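Local atomic coordinates of gala protein type 1, 3 or 4 (Legionella pneumophila subsp. pneumophila, PDB entry 4XA9), a protein that may bind small GTPases and act as a GTPase activator, and is built as a solenoid of leucine-rich repeats. Residues L27-I32 / D54-G59; N91-L96 / A115-L120; Q137-K142 / N161-E166; N196-K201 / G218-T223; K201-F206 / K228-N233. All blocks are in the same frame, centred on the assembly; numbering follows the deposited sequence.

Contact 1 of 5, residues L27-I32 / D54-G59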
# COMPACT_ATOMS: atom_id res chain seq x y z
N LEU A 27 8.32 -19.35 1.07
CA LEU A 27 9.62 -19.86 0.63
C LEU A 27 10.74 -19.36 1.52
O LEU A 27 10.68 -18.24 2.06
CB LEU A 27 9.90 -19.46 -0.82
CG LEU A 27 8.87 -19.87 -1.87
CD1 LEU A 27 9.38 -19.51 -3.25
CD2 LEU A 27 8.56 -21.36 -1.77
N ARG A 28 11.76 -20.19 1.70
CA ARG A 28 12.91 -19.81 2.50
C ARG A 28 14.18 -19.87 1.68
O ARG A 28 14.15 -20.23 0.50
CB ARG A 28 13.02 -20.70 3.74
CG ARG A 28 11.85 -20.54 4.69
CD ARG A 28 12.14 -21.14 6.05
NE ARG A 28 12.26 -22.60 6.00
CZ ARG A 28 11.28 -23.44 6.31
NH1 ARG A 28 10.10 -22.97 6.71
NH2 ARG A 28 11.48 -24.75 6.24
N ASP A 29 15.29 -19.52 2.32
CA ASP A 29 16.56 -19.49 1.63
C ASP A 29 16.91 -20.82 0.99
O ASP A 29 17.44 -20.85 -0.12
CB ASP A 29 17.67 -19.07 2.59
CG ASP A 29 17.48 -17.67 3.12
OD1 ASP A 29 16.76 -16.87 2.47
OD2 ASP A 29 18.04 -17.36 4.18
N ASN A 30 16.60 -21.90 1.66
CA ASN A 30 16.90 -23.23 1.20
C ASN A 30 16.15 -23.65 -0.02
O ASN A 30 16.46 -24.63 -0.57
CB ASN A 30 16.73 -24.25 2.31
CG ASN A 30 17.88 -24.21 3.28
OD1 ASN A 30 18.96 -23.79 2.94
ND2 ASN A 30 17.63 -24.63 4.51
N ASP A 31 15.12 -22.90 -0.40
CA ASP A 31 14.31 -23.22 -1.57
C ASP A 31 14.90 -22.58 -2.82
O ASP A 31 14.49 -22.88 -3.94
CB ASP A 31 12.87 -22.76 -1.39
CG ASP A 31 12.15 -23.51 -0.29
OD1 ASP A 31 11.86 -24.71 -0.48
OD2 ASP A 31 11.85 -22.89 0.75
N ILE A 32 15.87 -21.70 -2.63
CA ILE A 32 16.42 -20.94 -3.75
C ILE A 32 17.20 -21.81 -4.75
O ILE A 32 17.03 -21.63 -5.95
CB ILE A 32 17.29 -19.76 -3.25
CG1 ILE A 32 16.47 -18.83 -2.35
CG2 ILE A 32 17.86 -18.98 -4.42
CD1 ILE A 32 15.27 -18.19 -3.05
N ASP A 54 9.62 -15.64 2.74
CA ASP A 54 10.45 -15.51 3.94
C ASP A 54 11.93 -15.54 3.60
O ASP A 54 12.74 -16.06 4.37
CB ASP A 54 10.13 -16.62 4.94
CG ASP A 54 8.68 -16.61 5.38
OD1 ASP A 54 8.13 -15.51 5.57
OD2 ASP A 54 8.10 -17.71 5.51
N ILE A 55 12.28 -14.99 2.45
CA ILE A 55 13.66 -15.03 1.98
C ILE A 55 14.52 -14.01 2.73
O ILE A 55 14.07 -12.89 3.00
CB ILE A 55 13.70 -14.76 0.46
CG1 ILE A 55 12.82 -15.79 -0.26
CG2 ILE A 55 15.13 -14.78 -0.06
CD1 ILE A 55 12.64 -15.52 -1.74
N THR A 56 15.74 -14.40 3.07
CA THR A 56 16.68 -13.50 3.73
C THR A 56 17.84 -13.19 2.80
O THR A 56 17.82 -13.58 1.64
CB THR A 56 17.23 -14.09 5.04
OG1 THR A 56 18.20 -15.10 4.73
CG2 THR A 56 16.11 -14.68 5.90
N ALA A 57 18.85 -12.50 3.33
CA ALA A 57 20.05 -12.17 2.55
C ALA A 57 20.77 -13.42 2.06
O ALA A 57 21.37 -13.42 0.98
CB ALA A 57 20.99 -11.31 3.39
N ASN A 58 20.71 -14.50 2.84
CA ASN A 58 21.33 -15.75 2.43
C ASN A 58 20.69 -16.34 1.18
O ASN A 58 21.36 -16.95 0.35
CB ASN A 58 21.28 -16.75 3.57
CG ASN A 58 22.31 -16.46 4.64
OD1 ASN A 58 23.33 -15.81 4.37
ND2 ASN A 58 22.06 -16.94 5.85
N GLY A 59 19.38 -16.14 1.05
CA GLY A 59 18.66 -16.60 -0.12
C GLY A 59 19.06 -15.82 -1.35
O GLY A 59 19.17 -16.37 -2.44
O HOH W 1 9.00 -19.81 6.36
O HOH W 2 19.77 -19.12 5.59
O HOH W 3 15.03 -18.08 4.91
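Asp29 carries the tight end of this contact, its carboxylate thrust across to the start of helix 57-63, where it meets Thr56. With chi1 at -63°, CG lies beside the backbone N, and the two side chains cross at about a right angle. Thr56 N gives OD1 an almost straight hydrogen bond (2.7 Å, 172°) on the syn lone pair, and this bond carries the grip. OD2 faces Thr56 OG1, but the modelled 2.3 Å between them is doubtfully short. The same hydroxyl serves as N-cap, accepting from Asn58 N at 3.2 Å, so the carboxylate holds the very residue that caps the helix. Gly59 also brings its backbone close: its N lies 3.1 Å from Asp29 OD1, and its O lies 3.5 Å from Ile32 CG2. On the buried side, the ends of Ile32 and Ile55 meet at CD1, 4.0 Å apart, and Ile32 continues onto Leu62 and Phe63 of the helix. At the outer side of the carboxylate, a water receives Asn58 ND2 and donates to Asp29 OD2 (2.8 Å).

The other end is looser. Asp54 N bonds to Leu27 O, but the side chains of Arg28 and Asp54 come no nearer than 4.3 Å, CG to CB. A water bound to Asp54 OD2 reaches Arg28 NH1 weakly, and another links Asp29 N to Asp54 O. Asp54 OD1 forms a salt bridge with a basic side chain of another protein chain. Strand-to-helix loops stacked on one another like these are characteristic of the leucine-rich repeat solenoid.

Contact 2 of 5, residues N91-L96 / A115-L120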
# COMPACT_ATOMS: atom_id res chain seq x y z
N ASN A 91 24.22 -9.19 -12.39
CA ASN A 91 24.60 -8.66 -13.68
C ASN A 91 23.50 -8.72 -14.75
O ASN A 91 23.75 -8.36 -15.90
CB ASN A 91 25.86 -9.37 -14.16
CG ASN A 91 27.05 -9.10 -13.25
OD1 ASN A 91 27.32 -7.94 -12.90
ND2 ASN A 91 27.77 -10.14 -12.87
N HIS A 92 22.29 -9.13 -14.37
CA HIS A 92 21.17 -9.15 -15.32
C HIS A 92 19.99 -8.27 -14.92
O HIS A 92 19.24 -7.80 -15.77
CB HIS A 92 20.67 -10.58 -15.51
CG HIS A 92 21.54 -11.42 -16.39
ND1 HIS A 92 22.51 -12.26 -15.89
CD2 HIS A 92 21.59 -11.54 -17.74
CE1 HIS A 92 23.12 -12.87 -16.89
NE2 HIS A 92 22.58 -12.45 -18.02
N ILE A 93 19.82 -8.06 -13.62
CA ILE A 93 18.64 -7.34 -13.14
C ILE A 93 18.69 -5.86 -13.51
O ILE A 93 19.67 -5.17 -13.23
CB ILE A 93 18.49 -7.53 -11.61
CG1 ILE A 93 18.13 -8.99 -11.32
CG2 ILE A 93 17.42 -6.60 -11.06
CD1 ILE A 93 18.03 -9.34 -9.85
N THR A 94 17.64 -5.40 -14.19
CA THR A 94 17.53 -4.00 -14.60
C THR A 94 16.28 -3.37 -13.99
O THR A 94 16.20 -2.15 -13.81
CB THR A 94 17.47 -3.86 -16.14
OG1 THR A 94 16.37 -4.62 -16.65
CG2 THR A 94 18.77 -4.33 -16.79
N THR A 95 15.29 -4.22 -13.70
CA THR A 95 14.06 -3.79 -13.04
C THR A 95 13.90 -4.56 -11.74
O THR A 95 13.80 -5.79 -11.75
CB THR A 95 12.82 -4.02 -13.92
OG1 THR A 95 12.89 -3.17 -15.07
CG2 THR A 95 11.54 -3.70 -13.15
N LEU A 96 13.89 -3.85 -10.62
CA LEU A 96 13.94 -4.49 -9.31
C LEU A 96 12.91 -3.93 -8.35
O LEU A 96 12.77 -2.72 -8.21
CB LEU A 96 15.34 -4.33 -8.71
CG LEU A 96 15.59 -4.83 -7.28
CD1 LEU A 96 15.44 -6.35 -7.18
CD2 LEU A 96 16.98 -4.40 -6.82
N ALA A 115 24.89 0.56 -11.74
CA ALA A 115 24.52 1.27 -12.96
C ALA A 115 23.65 0.42 -13.89
O ALA A 115 23.09 0.93 -14.86
CB ALA A 115 25.76 1.75 -13.69
N LYS A 116 23.54 -0.87 -13.60
CA LYS A 116 22.71 -1.77 -14.40
C LYS A 116 21.23 -1.44 -14.20
O LYS A 116 20.43 -1.54 -15.14
CB LYS A 116 23.01 -3.23 -14.03
CG LYS A 116 22.34 -4.26 -14.91
CD LYS A 116 22.85 -4.19 -16.34
CE LYS A 116 22.25 -5.28 -17.21
NZ LYS A 116 22.73 -5.20 -18.61
N LEU A 117 20.87 -1.02 -12.99
CA LEU A 117 19.48 -0.74 -12.64
C LEU A 117 18.85 0.41 -13.42
O LEU A 117 19.39 1.52 -13.46
CB LEU A 117 19.35 -0.45 -11.15
CG LEU A 117 19.28 -1.65 -10.21
CD1 LEU A 117 18.92 -1.19 -8.80
CD2 LEU A 117 18.30 -2.70 -10.73
N ILE A 118 17.70 0.14 -14.01
CA ILE A 118 16.92 1.16 -14.70
C ILE A 118 15.71 1.58 -13.87
O ILE A 118 15.37 2.76 -13.79
CB ILE A 118 16.42 0.65 -16.07
CG1 ILE A 118 17.58 0.10 -16.90
CG2 ILE A 118 15.74 1.78 -16.83
CD1 ILE A 118 17.15 -0.49 -18.23
N THR A 119 15.05 0.60 -13.24
CA THR A 119 13.85 0.85 -12.44
C THR A 119 13.95 0.22 -11.06
O THR A 119 14.28 -0.96 -10.94
CB THR A 119 12.60 0.32 -13.14
OG1 THR A 119 12.38 1.03 -14.36
CG2 THR A 119 11.38 0.46 -12.25
N LEU A 120 13.67 1.01 -10.03
CA LEU A 120 13.71 0.51 -8.66
C LEU A 120 12.44 0.83 -7.88
O LEU A 120 12.07 2.00 -7.72
CB LEU A 120 14.93 1.08 -7.92
CG LEU A 120 15.06 0.68 -6.44
CD1 LEU A 120 15.25 -0.82 -6.30
CD2 LEU A 120 16.18 1.43 -5.75
O HOH W 4 22.58 -8.02 -19.16
O HOH W 5 10.79 -0.88 -15.44
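Lys116 reaches back along the segment 91-96, over Ile93 and Thr94, and its chain can be traced carbon by carbon. CG stands anti to the backbone N (chi1 -173°), and the bend that follows at chi2 folds the rest over the neighbouring turn. CB sits near Ile93 O, and CG comes closer to the same oxygen, at 3.3 Å. CD passes beside the methyl of Thr94, crossing it at a slant. CE then rests on Thr94 CG2 at 3.6 Å and lies 3.7 Å from Asn91 O. NZ ends on a water at 2.9 Å, which gives a weak bond to Asn91 O, so a water links the ammonium, weakly, to the backbone.

Deeper in, the backbones lock together. Thr94 O accepts two consecutive amides: Ile118 N at 2.7 Å, in the carbonyl plane on a lone pair, and Thr119 N at 3.0 Å, more nearly in line with the C=O bond. Leu96 N then donates to Thr119 O at 2.9 Å, starting a parallel ladder in which Thr95 pairs with Thr119 and Leu96 with Leu120. The two threonines lie side by side on one face, their hydroxyls joined by a water. On the other face Leu96 and Leu120 point the same way, CD2 to CD1 at 4.0 Å, and Leu117 CD2 packs against Leu96 CB.

These residues open strands 95-97 and 119-121 of a beta-alpha-beta unit. Leu111 of the intervening helix 104-113 covers Leu96, Leu117 and Leu120, while strand 71-73 and the loop holding Lys141 continue the stack beyond the two segments.

Contact 3 of 5, residues Q137-K142 / N161-E166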
# COMPACT_ATOMS: atom_id res chain seq x y z
N GLN A 137 22.64 10.11 -6.93
CA GLN A 137 23.83 9.90 -7.75
C GLN A 137 23.70 8.67 -8.66
O GLN A 137 24.63 8.32 -9.38
CB GLN A 137 25.06 9.76 -6.86
CG GLN A 137 25.25 10.91 -5.89
CD GLN A 137 25.55 12.22 -6.59
OE1 GLN A 137 26.04 12.24 -7.71
NE2 GLN A 137 25.23 13.33 -5.92
N SER A 138 22.54 8.02 -8.63
CA SER A 138 22.33 6.80 -9.39
C SER A 138 22.03 7.10 -10.85
O SER A 138 21.86 8.26 -11.23
CB SER A 138 21.19 5.98 -8.80
OG SER A 138 19.96 6.63 -9.05
N ASN A 139 21.94 6.05 -11.66
CA ASN A 139 21.56 6.17 -13.06
C ASN A 139 20.12 5.71 -13.30
O ASN A 139 19.73 5.45 -14.44
CB ASN A 139 22.52 5.38 -13.95
CG ASN A 139 23.89 6.02 -14.06
OD1 ASN A 139 24.02 7.25 -14.05
ND2 ASN A 139 24.93 5.19 -14.16
N LEU A 140 19.35 5.62 -12.22
CA LEU A 140 17.97 5.14 -12.30
C LEU A 140 17.09 6.06 -13.14
O LEU A 140 17.18 7.29 -13.03
CB LEU A 140 17.38 4.99 -10.89
CG LEU A 140 17.94 3.81 -10.09
CD1 LEU A 140 17.64 3.95 -8.61
CD2 LEU A 140 17.37 2.50 -10.64
N LYS A 141 16.24 5.47 -13.97
CA LYS A 141 15.27 6.23 -14.74
C LYS A 141 13.95 6.35 -14.00
O LYS A 141 13.23 7.34 -14.15
CB LYS A 141 15.06 5.60 -16.12
CG LYS A 141 16.29 5.66 -17.01
CD LYS A 141 15.93 5.36 -18.45
CE LYS A 141 17.12 5.60 -19.37
NZ LYS A 141 16.71 5.64 -20.80
N LYS A 142 13.63 5.34 -13.19
CA LYS A 142 12.40 5.34 -12.40
C LYS A 142 12.64 4.85 -10.98
O LYS A 142 13.28 3.81 -10.79
CB LYS A 142 11.34 4.47 -13.07
CG LYS A 142 10.07 4.28 -12.22
CD LYS A 142 9.02 3.44 -12.94
CE LYS A 142 7.78 3.27 -12.07
NZ LYS A 142 6.71 2.50 -12.77
N ASN A 161 19.07 14.77 -9.64
CA ASN A 161 19.43 13.62 -10.46
C ASN A 161 18.82 13.73 -11.86
O ASN A 161 17.62 13.52 -12.05
CB ASN A 161 18.99 12.30 -9.80
CG ASN A 161 19.59 11.07 -10.49
OD1 ASN A 161 19.87 11.10 -11.69
ND2 ASN A 161 19.74 9.98 -9.74
N ILE A 162 19.67 14.03 -12.83
CA ILE A 162 19.25 14.32 -14.19
C ILE A 162 18.70 13.09 -14.92
O ILE A 162 17.99 13.20 -15.92
CB ILE A 162 20.44 14.92 -14.99
CG1 ILE A 162 19.99 16.16 -15.76
CG2 ILE A 162 21.12 13.87 -15.87
CD1 ILE A 162 19.77 17.36 -14.86
N ASN A 163 19.01 11.91 -14.39
CA ASN A 163 18.63 10.66 -15.02
C ASN A 163 17.18 10.24 -14.76
O ASN A 163 16.57 9.56 -15.57
CB ASN A 163 19.57 9.54 -14.56
CG ASN A 163 21.02 9.80 -14.92
OD1 ASN A 163 21.86 10.05 -14.06
ND2 ASN A 163 21.31 9.74 -16.21
N ILE A 164 16.63 10.64 -13.62
CA ILE A 164 15.30 10.17 -13.24
C ILE A 164 14.19 10.77 -14.10
O ILE A 164 14.05 11.99 -14.17
CB ILE A 164 14.99 10.48 -11.77
CG1 ILE A 164 16.13 9.98 -10.88
CG2 ILE A 164 13.67 9.83 -11.35
CD1 ILE A 164 15.91 10.29 -9.40
N LYS A 165 13.41 9.91 -14.74
CA LYS A 165 12.28 10.34 -15.56
C LYS A 165 10.96 10.18 -14.81
O LYS A 165 10.00 10.92 -15.04
CB LYS A 165 12.23 9.56 -16.87
CG LYS A 165 13.39 9.85 -17.81
CD LYS A 165 13.31 11.27 -18.35
CE LYS A 165 14.48 11.58 -19.27
NZ LYS A 165 15.78 11.54 -18.55
N GLU A 166 10.91 9.19 -13.92
CA GLU A 166 9.70 8.94 -13.16
C GLU A 166 10.01 8.77 -11.68
O GLU A 166 10.82 7.93 -11.30
CB GLU A 166 8.98 7.71 -13.71
CG GLU A 166 8.53 7.89 -15.15
CD GLU A 166 7.91 6.64 -15.73
OE1 GLU A 166 8.55 5.57 -15.66
OE2 GLU A 166 6.79 6.74 -16.27
O HOH W 6 6.56 2.95 -15.77
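Asn161 spans the gap to Ser138 with both ends of its amide engaged, and the bond it makes is an unusual one. ND2 donates to Ser138 O at 3.1 Å, but it comes from above the carbonyl plane, 45° out of it, and misses the lone pairs. The same nitrogen also donates to Leu135 O, the carbonyl that Ser138 OG uses as well, so the amide is divided between two backbone oxygens of the preceding turn. Its other end looks inward: OD1 accepts from Asn163 N at 2.9 Å, closing an Asx turn at the head of a type I beta turn from Asn161 to Ile164. CG anti to the backbone N (chi1 -169°) swings the amide out to the other segment, and the Asx turn helps fix its rotation.

Further along, Lys141 O takes two neighbouring amides, Lys165 N at 2.6 Å and Glu166 N at 3.0 Å, the second coming nearly along the C=O axis. A single parallel bridge follows, Lys142 with Glu166, supplemented by Lys142 CA against Glu166 O at 3.2 Å. The two side chains slant across one another on the same face of the sheet. Lys142 is extended, its CD 3.5 Å from Glu166 OE1. NZ goes to Tyr121 OH, and a water bridges it to OE1; Lys142 NZ and Glu166 OE1 stay 4.6 Å apart, beyond salt-bridge distance.

Both segments are helix-to-strand turns, following helices 129-135 and 151-159 and leading into strands 142-144 and 166-168. Leu140 packs on Leu117 and Leu120, whereas Ile164 packs on Leu188, just ahead of strand 190-192.

Contact 4 of 5, residues N196-K201 / G218-T223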
# COMPACT_ATOMS: atom_id res chain seq x y z
N ASN A 196 1.44 13.92 1.37
CA ASN A 196 2.56 14.63 1.92
C ASN A 196 2.01 15.92 2.60
O ASN A 196 0.93 15.94 3.00
CB ASN A 196 3.60 14.93 0.87
CG ASN A 196 4.49 13.74 0.56
OD1 ASN A 196 5.00 13.10 1.44
ND2 ASN A 196 4.64 13.44 -0.70
N ALA A 197 2.80 16.96 2.70
CA ALA A 197 2.33 18.22 3.29
C ALA A 197 2.44 19.36 2.31
O ALA A 197 2.87 20.46 2.66
CB ALA A 197 3.11 18.54 4.56
N ILE A 198 2.06 19.11 1.06
CA ILE A 198 2.22 20.10 0.01
C ILE A 198 1.02 21.04 -0.06
O ILE A 198 -0.13 20.60 0.06
CB ILE A 198 2.45 19.39 -1.34
CG1 ILE A 198 3.71 18.52 -1.25
CG2 ILE A 198 2.57 20.39 -2.48
CD1 ILE A 198 4.00 17.74 -2.49
N THR A 199 1.27 22.33 -0.22
CA THR A 199 0.18 23.31 -0.23
C THR A 199 0.09 24.05 -1.55
O THR A 199 0.77 23.70 -2.52
CB THR A 199 0.32 24.35 0.90
OG1 THR A 199 1.40 25.25 0.59
CG2 THR A 199 0.60 23.67 2.23
N ASP A 200 -0.76 25.07 -1.59
CA ASP A 200 -0.90 25.93 -2.76
C ASP A 200 0.40 26.63 -3.14
O ASP A 200 0.58 27.03 -4.28
CB ASP A 200 -1.99 27.00 -2.53
CG ASP A 200 -3.38 26.42 -2.53
OD1 ASP A 200 -3.57 25.28 -3.03
OD2 ASP A 200 -4.30 27.10 -2.04
N LYS A 201 1.30 26.77 -2.17
CA LYS A 201 2.60 27.41 -2.41
C LYS A 201 3.42 26.73 -3.51
O LYS A 201 4.21 27.38 -4.19
CB LYS A 201 3.42 27.44 -1.12
CG LYS A 201 3.69 28.83 -0.58
CD LYS A 201 5.04 28.89 0.13
CE LYS A 201 6.17 28.59 -0.84
NZ LYS A 201 7.52 28.66 -0.20
N GLY A 218 -2.47 14.03 -4.80
CA GLY A 218 -3.61 13.69 -3.96
C GLY A 218 -3.33 13.78 -2.47
O GLY A 218 -2.18 13.64 -2.03
N SER A 219 -4.38 14.02 -1.69
CA SER A 219 -4.30 14.00 -0.23
C SER A 219 -3.17 14.85 0.32
O SER A 219 -2.40 14.40 1.17
CB SER A 219 -4.16 12.56 0.27
OG SER A 219 -5.31 11.81 -0.06
N ASN A 220 -3.06 16.07 -0.18
CA ASN A 220 -2.16 17.05 0.40
C ASN A 220 -3.01 18.17 1.01
O ASN A 220 -4.11 17.90 1.49
CB ASN A 220 -1.17 17.58 -0.63
CG ASN A 220 -0.02 16.61 -0.89
OD1 ASN A 220 0.89 16.50 -0.08
ND2 ASN A 220 -0.04 15.94 -2.04
N GLN A 221 -2.53 19.40 0.97
CA GLN A 221 -3.25 20.53 1.56
C GLN A 221 -3.65 21.55 0.50
O GLN A 221 -3.93 22.71 0.80
CB GLN A 221 -2.39 21.21 2.63
CG GLN A 221 -1.91 20.30 3.74
CD GLN A 221 -0.93 20.99 4.67
OE1 GLN A 221 -0.94 22.22 4.82
NE2 GLN A 221 -0.05 20.21 5.29
N ILE A 222 -3.68 21.12 -0.76
CA ILE A 222 -3.94 22.03 -1.87
C ILE A 222 -5.41 22.46 -1.86
O ILE A 222 -6.30 21.64 -1.59
CB ILE A 222 -3.56 21.35 -3.20
CG1 ILE A 222 -2.06 21.01 -3.19
CG2 ILE A 222 -3.92 22.22 -4.40
CD1 ILE A 222 -1.59 20.19 -4.38
N THR A 223 -5.67 23.74 -2.12
CA THR A 223 -7.05 24.24 -2.13
C THR A 223 -7.52 24.43 -3.57
O THR A 223 -6.82 24.06 -4.51
CB THR A 223 -7.19 25.57 -1.36
OG1 THR A 223 -6.61 26.64 -2.13
CG2 THR A 223 -6.50 25.49 -0.01
O HOH W 7 -0.83 14.07 3.78
O HOH W 8 -1.15 16.99 4.70
O HOH W 9 -2.84 25.29 0.45
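Backbone and side-chain hydrogen bonds from Asn220 and Ile198 join the middle of the two loops, which run 12° from parallel. Asn220 OD1 accepts from Ile198 N at 3.1 Å, with the donor above the amide's carbonyl plane, and more weakly from Asn196 N; its ND2 turns to Leu193 O and Leu217 O. Ile198 O is met almost head-on by Gln221 N at 2.8 Å. Buried asparagines that satisfy the turning backbone in this way form the asparagine ladder of leucine-rich repeats: Asn196 does likewise one turn back, with Cys172 N, and Asn244 one turn on.

A carboxylate grips the start of helix 224-230. Asp200 OD1 takes Thr223 N at 2.8 Å on its syn side, 24° out of the carboxylate plane. OD2 lies beside Thr223 OG1, at a modelled separation of 2.4 Å that is doubtfully short; this hydroxyl caps helix 224-230 through Ala225 N.

Methyl groups meet oxygens in van der Waals contact. Thr199 and Gln221 run side by side, CG2 3.3 Å from OE1, while Asp200 OD1 sits on Ile222 CG2 (3.4 Å).

Waters complete the seam: one donates to Asn196 O and Ser219 O, and another links Asp200 N to Gln221 O.

Contact 5 of 5, residues K201-F206 / K228-N233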
# COMPACT_ATOMS: atom_id res chain seq x y z
N LYS A 201 1.30 26.77 -2.17
CA LYS A 201 2.60 27.41 -2.41
C LYS A 201 3.42 26.73 -3.51
O LYS A 201 4.21 27.38 -4.19
CB LYS A 201 3.42 27.44 -1.12
CG LYS A 201 3.69 28.83 -0.58
CD LYS A 201 5.04 28.89 0.13
CE LYS A 201 6.17 28.59 -0.84
NZ LYS A 201 7.52 28.66 -0.20
N SER A 202 3.26 25.42 -3.68
CA SER A 202 4.04 24.71 -4.69
C SER A 202 3.46 24.83 -6.09
O SER A 202 4.16 24.57 -7.07
CB SER A 202 4.15 23.22 -4.34
OG SER A 202 4.83 23.02 -3.11
N THR A 203 2.19 25.20 -6.19
CA THR A 203 1.46 24.95 -7.43
C THR A 203 1.90 25.85 -8.58
O THR A 203 1.87 25.42 -9.73
CB THR A 203 -0.05 25.07 -7.23
OG1 THR A 203 -0.38 26.40 -6.82
CG2 THR A 203 -0.52 24.07 -6.17
N LEU A 204 2.32 27.08 -8.27
CA LEU A 204 2.82 27.97 -9.32
C LEU A 204 4.03 27.33 -10.00
O LEU A 204 4.14 27.33 -11.23
CB LEU A 204 3.18 29.35 -8.76
CG LEU A 204 3.89 30.28 -9.74
CD1 LEU A 204 3.01 30.53 -10.95
CD2 LEU A 204 4.30 31.59 -9.08
N HIS A 205 4.91 26.74 -9.21
CA HIS A 205 6.10 26.10 -9.76
C HIS A 205 5.76 24.89 -10.62
O HIS A 205 6.47 24.61 -11.59
CB HIS A 205 7.06 25.72 -8.64
CG HIS A 205 7.55 26.89 -7.86
ND1 HIS A 205 8.64 27.64 -8.25
CD2 HIS A 205 7.09 27.47 -6.72
CE1 HIS A 205 8.83 28.62 -7.39
NE2 HIS A 205 7.90 28.54 -6.45
N PHE A 206 4.69 24.18 -10.28
CA PHE A 206 4.25 23.07 -11.12
C PHE A 206 3.51 23.59 -12.36
O PHE A 206 3.55 22.97 -13.42
CB PHE A 206 3.35 22.10 -10.35
CG PHE A 206 4.09 21.20 -9.39
CD1 PHE A 206 5.02 20.27 -9.85
CD2 PHE A 206 3.84 21.26 -8.03
CE1 PHE A 206 5.70 19.44 -8.97
CE2 PHE A 206 4.51 20.43 -7.14
CZ PHE A 206 5.44 19.52 -7.61
N LYS A 228 -6.72 25.64 -9.42
CA LYS A 228 -6.87 26.55 -10.56
C LYS A 228 -5.52 26.81 -11.22
O LYS A 228 -5.40 26.77 -12.44
CB LYS A 228 -7.52 27.87 -10.13
CG LYS A 228 -7.70 28.83 -11.29
CD LYS A 228 -9.05 29.49 -11.28
CE LYS A 228 -10.16 28.47 -11.41
NZ LYS A 228 -11.50 29.10 -11.49
N ILE A 229 -4.49 27.04 -10.40
CA ILE A 229 -3.13 27.25 -10.91
C ILE A 229 -2.59 26.02 -11.65
O ILE A 229 -2.03 26.14 -12.74
CB ILE A 229 -2.16 27.60 -9.76
CG1 ILE A 229 -2.57 28.91 -9.11
CG2 ILE A 229 -0.73 27.68 -10.28
CD1 ILE A 229 -1.67 29.31 -7.95
N LEU A 230 -2.74 24.85 -11.04
CA LEU A 230 -2.26 23.60 -11.63
C LEU A 230 -2.91 23.35 -12.99
O LEU A 230 -2.25 22.88 -13.92
CB LEU A 230 -2.51 22.42 -10.69
CG LEU A 230 -1.67 22.36 -9.41
CD1 LEU A 230 -2.16 21.24 -8.50
CD2 LEU A 230 -0.20 22.17 -9.72
N GLU A 231 -4.19 23.67 -13.11
CA GLU A 231 -4.91 23.43 -14.35
C GLU A 231 -4.53 24.37 -15.50
O GLU A 231 -4.98 24.17 -16.63
CB GLU A 231 -6.42 23.49 -14.10
CG GLU A 231 -6.95 22.27 -13.32
CD GLU A 231 -8.45 22.30 -13.09
OE1 GLU A 231 -9.06 23.39 -13.17
OE2 GLU A 231 -9.03 21.23 -12.82
N THR A 232 -3.71 25.39 -15.24
CA THR A 232 -3.21 26.23 -16.33
C THR A 232 -2.12 25.50 -17.12
O THR A 232 -1.83 25.85 -18.27
CB THR A 232 -2.63 27.59 -15.85
OG1 THR A 232 -1.51 27.37 -14.97
CG2 THR A 232 -3.70 28.44 -15.14
N ASN A 233 -1.51 24.49 -16.51
CA ASN A 233 -0.51 23.67 -17.21
C ASN A 233 -1.18 22.58 -18.03
O ASN A 233 -1.58 21.54 -17.50
CB ASN A 233 0.47 23.05 -16.21
CG ASN A 233 1.66 22.40 -16.89
OD1 ASN A 233 1.61 22.05 -18.07
ND2 ASN A 233 2.75 22.23 -16.14
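Thr203 is set at about a right angle to both Ile229 and Leu230 and touches both. Its OG1 stands between the backbone N and the carbonyl carbon (chi1 62°) and lies 3.4 Å from Ile229 CD1, while the hydroxyl itself is bonded to Asp200 O, within its own loop. CB meets Leu230 CD2 at 3.8 Å, and CG2 lies close to Leu230 CG. Ile229 turns its other branch, CG2, over the backbone, 3.5 Å from Thr203 O and close to Leu204 CA.

Leu230 reaches inward between the two helices. Its CD2 touches Phe206 CB at 3.6 Å and approaches the ring obliquely; the ring itself leads away towards Ala183, Leu212 and Leu215.

At the far end the contact becomes polar. Asn233, with CG anti to its backbone N, aims ND2 at Phe206 O (2.9 Å, 156°); the donor lies in the carbonyl plane and the oxygen in the plane of the amide. This satisfies an oxygen near the end of helix 203-207, while OD1 accepts from Arg235 N. Side-by-side helices packed outside the parallel strands form the convex wall of a leucine-rich repeat solenoid.

Overall arrangement
All five contacts join successive turns of the solenoid, at points spread along its length: the centres of contacts 1 and 5 are 48 Å apart. Contacts 1 and 4, with centres 42 Å apart, both join strand-to-helix loops and use an aspartate facing the threonine cap of the next helix. Contacts 2 and 3 lie on the helix-to-strand turns, their centres 12 Å apart, and continue one sheet through Ile118 O and Lys141 N at 2.9 Å. Contacts 4 and 5, 11 Å apart between centres, share Lys201 and meet where Ile222 packs on Thr203 and Leu230, so the loops and the helices that follow them pack as one unit.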